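Local coordinates for protein threonine--tRNA ligase catalytic subunit (Aeropyrum pernix, PDB 3A32) that catalyses the ATP-dependent attachment of threonine to tRNA(Thr), as the zinc-containing catalytic subunit of a homodimeric class II synthetase that probably cannot edit mischarged seryl-tRNA, at residues A[145-148]-A[149-152]; A[282-285]-A[286-290]; A[404-407]-A[408-412]. All blocks are in the same frame, centred on the assembly; numbering follows the deposited sequence.

Overall arrangement
Contacts 1 and 2 both belong to the class II catalytic core, whereas contact 3 lies in the anticodon-binding domain. Contact 2 is the one tied to the active site: Asp284 reaches zinc ligand His310, and the side chain of Leu287 comes within about 5 Å of the zinc ion. Contact 1 is a surface turn joining two strands of the same core sheet; its nearest atoms are about 16 Å from those of contact 2, and it leans on the second subunit. Contact 3 stands about 51 Å from contact 2 at the nearest atoms, across the chain's centre, and holds a sulfate ion, probably from the crystallisation liquor. None of the three touches another.

Contact 1: A[145-148]-A[149-152]; sequences YEPS and GSIY
Pro147 to Ser150 form a type I beta turn at the surface, in the loop joining the antiparallel strands 134-143 and 159-170; this hairpin is motif 2 of the class II synthetases, whose loop generally faces ATP and the acceptor end of tRNA. Ser148 and Gly149 occupy the two central positions, and the turn is closed by Ser150 N donating to Pro147 O at 3.0 Å. The N-H points well (154°), yet the donor stands above the carbonyl plane. The turn does not demand a glycine at Gly149, whose backbone angles are open to other residues and where a CB would fit.

Ser150 folds back alongside the pyrrolidine ring, its OG 3.1 Å from Pro147 CG, a snug polar-to-CH contact. The hydroxyl is brought there by a first torsion of -67°, which places OG beside the backbone N and anti to the carbonyl carbon. With an alanine at Pro147, the CG and CD surface under this hydroxyl would be gone, which would probably leave Ser150 OG freer to turn and the chain entering the bend less rigid. From another side Ile151 brings its CD1 to 3.8 Å from Ser148 CA and 3.7 Å from Pro147 O, so an aliphatic branch lies against the turn.

The polar ends find partners beyond the turn. Glu146 sends OE2 into a salt bridge with Arg156, while its OE1 stays 4.0 Å from Ser150 CB. Ser148 OG and Tyr145 OH are hydrogen-bonded to the two carboxylate oxygens of Glu101 of the second subunit, fastening the loop to the dimer partner. One water donates to the carbonyls of two residues three apart, 2.8 Å from Ser148 O and 2.6 Å from Ile151 O.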
ATOM      1  N   TYR A 145       6.762 -16.412 -15.354  1.00 11.39           N
ATOM      2  CA  TYR A 145       7.449 -17.725 -15.287  1.00 13.55           C
ATOM      3  C   TYR A 145       8.932 -17.491 -15.216  1.00 12.85           C
ATOM      4  O   TYR A 145       9.444 -16.793 -16.040  1.00 13.61           O
ATOM      5  CB  TYR A 145       7.135 -18.617 -16.501  1.00 15.14           C
ATOM      6  CG  TYR A 145       8.013 -19.867 -16.522  1.00 17.49           C
ATOM      7  CD1 TYR A 145       7.910 -20.817 -15.515  1.00 17.09           C
ATOM      8  CD2 TYR A 145       8.998 -20.049 -17.508  1.00 19.47           C
ATOM      9  CE1 TYR A 145       8.724 -21.926 -15.478  1.00 18.66           C
ATOM     10  CE2 TYR A 145       9.821 -21.179 -17.490  1.00 20.39           C
ATOM     11  CZ  TYR A 145       9.657 -22.119 -16.461  1.00 20.15           C
ATOM     12  OH  TYR A 145      10.459 -23.260 -16.389  1.00 21.23           O
ATOM     13  N   GLU A 146       9.616 -18.030 -14.216  1.00 12.89           N
ATOM     14  CA  GLU A 146      11.063 -18.250 -14.334  1.00 14.16           C
ATOM     15  C   GLU A 146      11.386 -19.693 -14.029  1.00 15.01           C
ATOM     16  O   GLU A 146      10.841 -20.231 -13.064  1.00 15.28           O
ATOM     17  CB  GLU A 146      11.875 -17.366 -13.386  1.00 13.79           C
ATOM     18  CG  GLU A 146      11.612 -15.869 -13.565  1.00 15.58           C
ATOM     19  CD  GLU A 146      12.345 -15.280 -14.750  1.00 17.99           C
ATOM     20  OE1 GLU A 146      13.186 -15.969 -15.344  1.00 21.92           O
ATOM     21  OE2 GLU A 146      12.083 -14.118 -15.080  1.00 18.78           O
ATOM     22  N   PRO A 147      12.306 -20.309 -14.834  1.00 16.09           N
ATOM     23  CA  PRO A 147      12.826 -21.655 -14.534  1.00 16.43           C
ATOM     24  C   PRO A 147      13.624 -21.599 -13.231  1.00 16.94           C
ATOM     25  O   PRO A 147      14.164 -20.527 -12.903  1.00 17.48           O
ATOM     26  CB  PRO A 147      13.754 -21.964 -15.712  1.00 15.79           C
ATOM     27  CG  PRO A 147      14.126 -20.639 -16.290  1.00 16.52           C
ATOM     28  CD  PRO A 147      12.957 -19.713 -16.024  1.00 15.51           C
ATOM     29  N   SER A 148      13.658 -22.715 -12.498  1.00 16.93           N
ATOM     30  CA  SER A 148      14.395 -22.841 -11.222  1.00 17.72           C
ATOM     31  C   SER A 148      15.855 -22.387 -11.297  1.00 15.80           C
ATOM     32  O   SER A 148      16.362 -21.805 -10.357  1.00 16.09           O
ATOM     33  CB  SER A 148      14.376 -24.298 -10.752  1.00 17.64           C
ATOM     34  OG  SER A 148      13.035 -24.735 -10.647  1.00 22.90           O
ATOM     35  N   GLY A 149      16.522 -22.704 -12.396  1.00 15.22           N
ATOM     36  CA  GLY A 149      17.934 -22.396 -12.579  1.00 14.43           C
ATOM     37  C   GLY A 149      18.179 -20.927 -12.823  1.00 14.55           C
ATOM     38  O   GLY A 149      19.309 -20.490 -12.789  1.00 15.31           O
ATOM     39  N   SER A 150      17.114 -20.155 -13.060  1.00 13.86           N
ATOM     40  CA  SER A 150      17.231 -18.713 -13.320  1.00 13.10           C
ATOM     41  C   SER A 150      17.013 -17.816 -12.088  1.00 12.63           C
ATOM     42  O   SER A 150      17.441 -16.649 -12.076  1.00 12.27           O
ATOM     43  CB  SER A 150      16.242 -18.322 -14.392  1.00 12.78           C
ATOM     44  OG  SER A 150      16.638 -18.937 -15.597  1.00 16.43           O
ATOM     45  N   ILE A 151      16.346 -18.373 -11.085  1.00 10.88           N
ATOM     46  CA  ILE A 151      16.075 -17.680  -9.839  1.00 11.95           C
ATOM     47  C   ILE A 151      17.327 -17.381  -9.023  1.00 10.47           C
ATOM     48  O   ILE A 151      18.181 -18.263  -8.801  1.00  8.90           O
ATOM     49  CB  ILE A 151      15.073 -18.508  -8.989  1.00 12.29           C
ATOM     50  CG1 ILE A 151      13.697 -18.397  -9.617  1.00 14.94           C
ATOM     51  CG2 ILE A 151      15.017 -18.009  -7.537  1.00 14.75           C
ATOM     52  CD1 ILE A 151      12.992 -19.721  -9.493  1.00 22.49           C
ATOM     53  N   TYR A 152      17.438 -16.122  -8.604  1.00  9.90           N
ATOM     54  CA  TYR A 152      18.544 -15.669  -7.757  1.00  9.28           C
ATOM     55  C   TYR A 152      18.080 -14.610  -6.763  1.00  9.03           C
ATOM     56  O   TYR A 152      17.692 -13.507  -7.133  1.00  9.32           O
ATOM     57  CB  TYR A 152      19.774 -15.191  -8.574  1.00  9.20           C
ATOM     58  CG  TYR A 152      20.905 -14.840  -7.647  1.00  9.42           C
ATOM     59  CD1 TYR A 152      21.546 -15.832  -6.887  1.00  9.81           C
ATOM     60  CD2 TYR A 152      21.265 -13.527  -7.438  1.00  9.27           C
ATOM     61  CE1 TYR A 152      22.534 -15.520  -5.956  1.00 10.28           C
ATOM     62  CE2 TYR A 152      22.289 -13.197  -6.524  1.00 12.98           C
ATOM     63  CZ  TYR A 152      22.902 -14.200  -5.788  1.00 11.30           C
ATOM     64  OH  TYR A 152      23.894 -13.870  -4.904  1.00 11.96           O
TER
HETATM   65  O   HOH W   1      18.590 -20.797  -8.991  1.00 12.49           O

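Contact 2: A[282-285]-A[286-290]; sequences QFDF and NLPRR
Asp284 lays its carboxylate obliquely across Leu287, beside the first turn of helix 287-290. Its CG is anti to the backbone N (chi1 -163°), which carries OD1 to the amides that open the helix. Leu287 N donates to OD1 at 2.8 Å along an almost straight N-H (170°), meeting the oxygen from above the carboxylate plane; Asn286 N adds a weak bond to the same atom. This is a capping interaction, and aspartate fits because a short acceptor can serve amides that have no helical carbonyl before them.

The other oxygen, OD2, rests 3.5 Å from Leu287 CG, takes a hydrogen bond from a water also held by Asn286 ND2, and is hydrogen-bonded to His310 NE2. Since His310 is a zinc ligand, Asp284 acts as a second-shell residue, consistent with fixing the rotation of that imidazole. Leu287 supplies an apolar surface beside another zinc ligand, Cys112.

Pro288 needs no amide hydrogen in the first helical turn, and its CD packs 3.3 Å from Asp284 O. On another side Arg289, extended from CG to NE, reaches back one helical turn to Phe285: NH1 donates to Phe285 O at 3.0 Å, with that oxygen lying in the guanidinium plane. The carbonyl thus meets the edge of the group, while NH1 also forms a salt bridge with Glu224.

The junction continues from strand 273-284, which lies between strands 306-316 and 260-268 in the core sheet. Helix 222-243 packs on Phe283 and Phe285, with Trp225 meeting the Phe285 ring edge-to-face, and helix 293-301 receives Phe285, Pro288 and Arg289 through Tyr294.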
ATOM      1  N   GLN A 282      10.521   3.612 -21.983  1.00  8.32           N
ATOM      2  CA  GLN A 282      10.246   2.785 -23.147  1.00  8.57           C
ATOM      3  C   GLN A 282       8.985   3.205 -23.950  1.00  8.67           C
ATOM      4  O   GLN A 282       7.854   3.075 -23.486  1.00 10.06           O
ATOM      5  CB  GLN A 282      10.109   1.328 -22.674  1.00  8.32           C
ATOM      6  CG  GLN A 282       9.649   0.369 -23.764  1.00  7.48           C
ATOM      7  CD  GLN A 282      10.793  -0.012 -24.687  1.00  8.33           C
ATOM      8  OE1 GLN A 282      11.760  -0.639 -24.249  1.00  8.50           O
ATOM      9  NE2 GLN A 282      10.678   0.345 -25.984  1.00  5.59           N
ATOM     10  N   PHE A 283       9.214   3.749 -25.134  1.00  9.04           N
ATOM     11  CA  PHE A 283       8.219   3.913 -26.186  1.00  8.66           C
ATOM     12  C   PHE A 283       7.660   2.627 -26.774  1.00  8.97           C
ATOM     13  O   PHE A 283       8.328   1.583 -26.843  1.00  9.80           O
ATOM     14  CB  PHE A 283       8.841   4.716 -27.329  1.00  7.58           C
ATOM     15  CG  PHE A 283       9.109   6.142 -26.967  1.00  8.42           C
ATOM     16  CD1 PHE A 283       8.233   7.151 -27.374  1.00  6.16           C
ATOM     17  CD2 PHE A 283      10.228   6.479 -26.200  1.00  5.02           C
ATOM     18  CE1 PHE A 283       8.472   8.488 -27.008  1.00  2.69           C
ATOM     19  CE2 PHE A 283      10.489   7.792 -25.857  1.00  6.52           C
ATOM     20  CZ  PHE A 283       9.611   8.810 -26.248  1.00  5.78           C
ATOM     21  N   ASP A 284       6.447   2.756 -27.273  1.00  8.89           N
ATOM     22  CA  ASP A 284       5.660   1.638 -27.677  1.00  9.19           C
ATOM     23  C   ASP A 284       4.790   2.089 -28.843  1.00  8.74           C
ATOM     24  O   ASP A 284       3.988   3.039 -28.716  1.00  8.31           O
ATOM     25  CB  ASP A 284       4.841   1.128 -26.492  1.00  8.86           C
ATOM     26  CG  ASP A 284       4.308  -0.268 -26.707  1.00 11.75           C
ATOM     27  OD1 ASP A 284       3.856  -0.561 -27.854  1.00 11.17           O
ATOM     28  OD2 ASP A 284       4.331  -1.066 -25.724  1.00 12.89           O
ATOM     29  N   PHE A 285       5.019   1.432 -29.984  1.00  9.11           N
ATOM     30  CA  PHE A 285       4.309   1.663 -31.270  1.00  9.06           C
ATOM     31  C   PHE A 285       3.288   0.543 -31.500  1.00  9.45           C
ATOM     32  O   PHE A 285       2.392   0.644 -32.336  1.00 10.32           O
ATOM     33  CB  PHE A 285       5.336   1.723 -32.411  1.00  8.22           C
ATOM     34  CG  PHE A 285       6.357   2.824 -32.217  1.00  9.90           C
ATOM     35  CD1 PHE A 285       5.971   4.062 -31.627  1.00  5.95           C
ATOM     36  CD2 PHE A 285       7.670   2.654 -32.602  1.00  8.24           C
ATOM     37  CE1 PHE A 285       6.884   5.061 -31.427  1.00  8.17           C
ATOM     38  CE2 PHE A 285       8.610   3.699 -32.430  1.00  7.22           C
ATOM     39  CZ  PHE A 285       8.227   4.881 -31.836  1.00  8.07           C
ATOM     40  N   ASN A 286       3.411  -0.496 -30.691  1.00  9.48           N
ATOM     41  CA  ASN A 286       2.522  -1.611 -30.704  1.00 11.25           C
ATOM     42  C   ASN A 286       1.182  -1.313 -30.006  1.00 12.00           C
ATOM     43  O   ASN A 286       0.121  -1.487 -30.627  1.00 13.33           O
ATOM     44  CB  ASN A 286       3.232  -2.811 -30.075  1.00 10.97           C
ATOM     45  CG  ASN A 286       2.370  -4.076 -30.069  1.00 12.58           C
ATOM     46  OD1 ASN A 286       1.835  -4.492 -31.104  1.00 11.17           O
ATOM     47  ND2 ASN A 286       2.276  -4.721 -28.898  1.00 11.66           N
ATOM     48  N   LEU A 287       1.235  -0.887 -28.732  1.00 12.15           N
ATOM     49  CA  LEU A 287       0.038  -0.678 -27.887  1.00 11.99           C
ATOM     50  C   LEU A 287      -0.953   0.327 -28.456  1.00 11.43           C
ATOM     51  O   LEU A 287      -2.138   0.092 -28.385  1.00 12.16           O
ATOM     52  CB  LEU A 287       0.412  -0.261 -26.430  1.00 12.04           C
ATOM     53  CG  LEU A 287       0.879  -1.276 -25.371  1.00 13.29           C
ATOM     54  CD1 LEU A 287       1.233  -0.639 -23.992  1.00 11.24           C
ATOM     55  CD2 LEU A 287      -0.059  -2.538 -25.217  1.00 15.12           C
ATOM     56  N   PRO A 288      -0.481   1.482 -28.968  1.00 10.72           N
ATOM     57  CA  PRO A 288      -1.442   2.413 -29.582  1.00 11.21           C
ATOM     58  C   PRO A 288      -2.150   1.896 -30.838  1.00 12.87           C
ATOM     59  O   PRO A 288      -3.232   2.408 -31.195  1.00 12.74           O
ATOM     60  CB  PRO A 288      -0.590   3.644 -29.934  1.00 10.74           C
ATOM     61  CG  PRO A 288       0.834   3.193 -29.876  1.00  8.99           C
ATOM     62  CD  PRO A 288       0.894   2.024 -28.942  1.00  9.92           C
ATOM     63  N   ARG A 289      -1.529   0.924 -31.517  1.00 14.11           N
ATOM     64  CA  ARG A 289      -2.180   0.178 -32.602  1.00 15.75           C
ATOM     65  C   ARG A 289      -3.165  -0.871 -32.027  1.00 16.69           C
ATOM     66  O   ARG A 289      -4.342  -0.908 -32.409  1.00 17.57           O
ATOM     67  CB  ARG A 289      -1.124  -0.480 -33.539  1.00 15.12           C
ATOM     68  CG  ARG A 289      -0.481   0.528 -34.547  1.00 15.56           C
ATOM     69  CD  ARG A 289       0.624  -0.136 -35.414  1.00 15.96           C
ATOM     70  NE  ARG A 289       1.135   0.755 -36.458  1.00 14.56           N
ATOM     71  CZ  ARG A 289       2.063   1.680 -36.273  1.00 14.57           C
ATOM     72  NH1 ARG A 289       2.610   1.865 -35.067  1.00 12.25           N
ATOM     73  NH2 ARG A 289       2.414   2.451 -37.286  1.00 11.84           N
ATOM     74  N   ARG A 290      -2.689  -1.719 -31.116  1.00 16.90           N
ATOM     75  CA  ARG A 290      -3.516  -2.807 -30.592  1.00 17.80           C
ATOM     76  C   ARG A 290      -4.770  -2.342 -29.818  1.00 16.95           C
ATOM     77  O   ARG A 290      -5.834  -2.962 -29.924  1.00 16.70           O
ATOM     78  CB  ARG A 290      -2.668  -3.754 -29.742  1.00 18.92           C
ATOM     79  CG  ARG A 290      -1.557  -4.462 -30.520  1.00 22.62           C
ATOM     80  CD  ARG A 290      -2.097  -5.394 -31.587  1.00 28.03           C
ATOM     81  NE  ARG A 290      -2.547  -6.704 -31.071  1.00 36.83           N
ATOM     82  CZ  ARG A 290      -3.508  -7.470 -31.635  1.00 39.70           C
ATOM     83  NH1 ARG A 290      -4.160  -7.071 -32.741  1.00 40.34           N
ATOM     84  NH2 ARG A 290      -3.846  -8.635 -31.088  1.00 36.22           N
TER
HETATM   85  O   HOH W   2       3.720  -3.742 -26.372  1.00 14.71           O

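Contact 3: A[404-407]-A[408-412]; sequences GAKE and VREKV. With SO4 (sulfate ion), chain D.
The single short helix 405-410 is held by i to i+4 bonds, among them Val408 N to Gly404 O (3.0 Å, 173°), and gives way at Lys411, which has a positive phi, with Lys411 N and Val412 N both making weak bonds to Glu407 O. Gly404 is the N-cap. Glu407 folds back so that OE1 accepts from Gly404 N at 2.7 Å, one half of a capping box, and a side chain on the glycine would collide with that oxygen.

Lys406 and Glu410 lie side by side, the carboxylate oxygen OE2 of Glu410 3.4 Å from the aliphatic Lys406 CG. Arg409, one turn on from Ala405, passes its CD 3.3 Å from Ala405 O and sets one guanidinium face over Ala405 CB. Val408 faces the protein, packing on helix 353-369.

Lys406 NZ reaches instead to O1 of a sulfate, probably from the crystallisation liquor, at 2.8 Å. Arg427 binds the same sulfate, consistent with a locally positive surface on this corner of the anticodon-binding domain; Glu410, its OE2 5.5 Å from Lys406 NZ, may partly offset the lysine's charge.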
ATOM      1  N   GLY A 404      23.831   5.094  29.455  1.00 11.37           N
ATOM      2  CA  GLY A 404      24.550   4.608  30.632  1.00 11.71           C
ATOM      3  C   GLY A 404      24.539   5.620  31.787  1.00 10.93           C
ATOM      4  O   GLY A 404      23.845   6.639  31.747  1.00 10.68           O
ATOM      5  N   ALA A 405      25.298   5.300  32.823  1.00 10.42           N
ATOM      6  CA  ALA A 405      25.449   6.121  34.033  1.00  9.63           C
ATOM      7  C   ALA A 405      25.854   7.556  33.695  1.00  9.34           C
ATOM      8  O   ALA A 405      25.351   8.493  34.272  1.00  9.94           O
ATOM      9  CB  ALA A 405      26.523   5.473  34.936  1.00  7.80           C
ATOM     10  N   LYS A 406      26.810   7.710  32.788  1.00  9.97           N
ATOM     11  CA  LYS A 406      27.331   8.996  32.344  1.00 11.58           C
ATOM     12  C   LYS A 406      26.228   9.839  31.694  1.00 10.64           C
ATOM     13  O   LYS A 406      26.121  11.031  31.938  1.00 11.12           O
ATOM     14  CB  LYS A 406      28.463   8.740  31.327  1.00 10.53           C
ATOM     15  CG  LYS A 406      29.251  10.006  30.968  1.00 16.33           C
ATOM     16  CD  LYS A 406      30.516   9.738  30.068  1.00 17.93           C
ATOM     17  CE  LYS A 406      31.366   8.505  30.523  1.00 25.79           C
ATOM     18  NZ  LYS A 406      32.908   8.718  30.532  1.00 28.00           N
ATOM     19  N   GLU A 407      25.427   9.219  30.826  1.00 10.10           N
ATOM     20  CA  GLU A 407      24.315   9.892  30.146  1.00 10.23           C
ATOM     21  C   GLU A 407      23.267  10.372  31.129  1.00  9.68           C
ATOM     22  O   GLU A 407      22.759  11.473  31.024  1.00  8.63           O
ATOM     23  CB  GLU A 407      23.632   8.957  29.108  1.00  9.72           C
ATOM     24  CG  GLU A 407      24.475   8.681  27.859  1.00 11.08           C
ATOM     25  CD  GLU A 407      25.724   7.881  28.158  1.00 11.79           C
ATOM     26  OE1 GLU A 407      25.691   6.943  28.995  1.00 13.20           O
ATOM     27  OE2 GLU A 407      26.752   8.208  27.574  1.00 11.39           O
ATOM     28  N   VAL A 408      22.908   9.512  32.054  1.00  9.34           N
ATOM     29  CA  VAL A 408      22.014   9.919  33.118  1.00 10.64           C
ATOM     30  C   VAL A 408      22.607  11.100  33.994  1.00 10.73           C
ATOM     31  O   VAL A 408      21.921  12.089  34.269  1.00 10.82           O
ATOM     32  CB  VAL A 408      21.709   8.706  33.972  1.00 10.24           C
ATOM     33  CG1 VAL A 408      21.137   9.117  35.279  1.00 13.34           C
ATOM     34  CG2 VAL A 408      20.771   7.713  33.197  1.00 13.98           C
ATOM     35  N   ARG A 409      23.863  11.002  34.425  1.00 10.12           N
ATOM     36  CA  ARG A 409      24.411  12.004  35.343  1.00 10.04           C
ATOM     37  C   ARG A 409      24.702  13.326  34.660  1.00 11.13           C
ATOM     38  O   ARG A 409      24.556  14.406  35.264  1.00 10.67           O
ATOM     39  CB  ARG A 409      25.681  11.470  35.977  1.00 10.37           C
ATOM     40  CG  ARG A 409      25.457  10.401  37.003  1.00 10.08           C
ATOM     41  CD  ARG A 409      26.708   9.524  37.118  1.00 10.86           C
ATOM     42  NE  ARG A 409      26.466   8.540  38.172  1.00 11.59           N
ATOM     43  CZ  ARG A 409      27.292   7.539  38.494  1.00 11.92           C
ATOM     44  NH1 ARG A 409      28.450   7.378  37.858  1.00  7.52           N
ATOM     45  NH2 ARG A 409      26.950   6.707  39.476  1.00 13.48           N
ATOM     46  N   GLU A 410      25.109  13.258  33.391  1.00 12.26           N
ATOM     47  CA  GLU A 410      25.462  14.485  32.651  1.00 13.23           C
ATOM     48  C   GLU A 410      24.309  15.049  31.881  1.00 12.70           C
ATOM     49  O   GLU A 410      24.401  16.180  31.372  1.00 13.37           O
ATOM     50  CB  GLU A 410      26.608  14.220  31.693  1.00 13.02           C
ATOM     51  CG  GLU A 410      27.824  13.838  32.460  1.00 17.62           C
ATOM     52  CD  GLU A 410      28.988  13.477  31.597  1.00 23.64           C
ATOM     53  OE1 GLU A 410      28.878  13.590  30.343  1.00 25.17           O
ATOM     54  OE2 GLU A 410      30.007  13.064  32.202  1.00 29.58           O
ATOM     55  N   LYS A 411      23.245  14.255  31.733  1.00 11.83           N
ATOM     56  CA  LYS A 411      22.023  14.721  31.029  1.00 10.74           C
ATOM     57  C   LYS A 411      22.297  15.009  29.574  1.00  9.75           C
ATOM     58  O   LYS A 411      21.806  15.988  29.013  1.00  9.47           O
ATOM     59  CB  LYS A 411      21.368  15.932  31.726  1.00 10.58           C
ATOM     60  CG  LYS A 411      20.823  15.606  33.135  1.00 12.62           C
ATOM     61  CD  LYS A 411      19.369  15.096  33.188  1.00 16.55           C
ATOM     62  CE  LYS A 411      19.055  14.490  34.575  1.00 21.01           C
ATOM     63  NZ  LYS A 411      19.268  15.446  35.788  1.00 26.99           N
ATOM     64  N   VAL A 412      23.082  14.138  28.964  1.00  8.92           N
ATOM     65  CA  VAL A 412      23.437  14.248  27.554  1.00  8.59           C
ATOM     66  C   VAL A 412      23.399  12.831  26.996  1.00  9.98           C
ATOM     67  O   VAL A 412      24.085  11.924  27.540  1.00 10.32           O
ATOM     68  CB  VAL A 412      24.862  14.868  27.360  1.00  9.61           C
ATOM     69  CG1 VAL A 412      25.269  14.876  25.860  1.00  7.46           C
ATOM     70  CG2 VAL A 412      24.880  16.289  27.933  1.00  5.46           C
TER
HETATM   71  S   SO4 D 474      32.541   9.919  26.676  1.00 52.85           S
HETATM   72  O1  SO4 D 474      33.251   9.325  27.803  1.00 54.44           O
HETATM   73  O2  SO4 D 474      32.889  11.349  26.640  1.00 51.31           O
HETATM   74  O3  SO4 D 474      32.943   9.227  25.456  1.00 53.94           O
HETATM   75  O4  SO4 D 474      31.108   9.655  26.817  1.00 52.48           O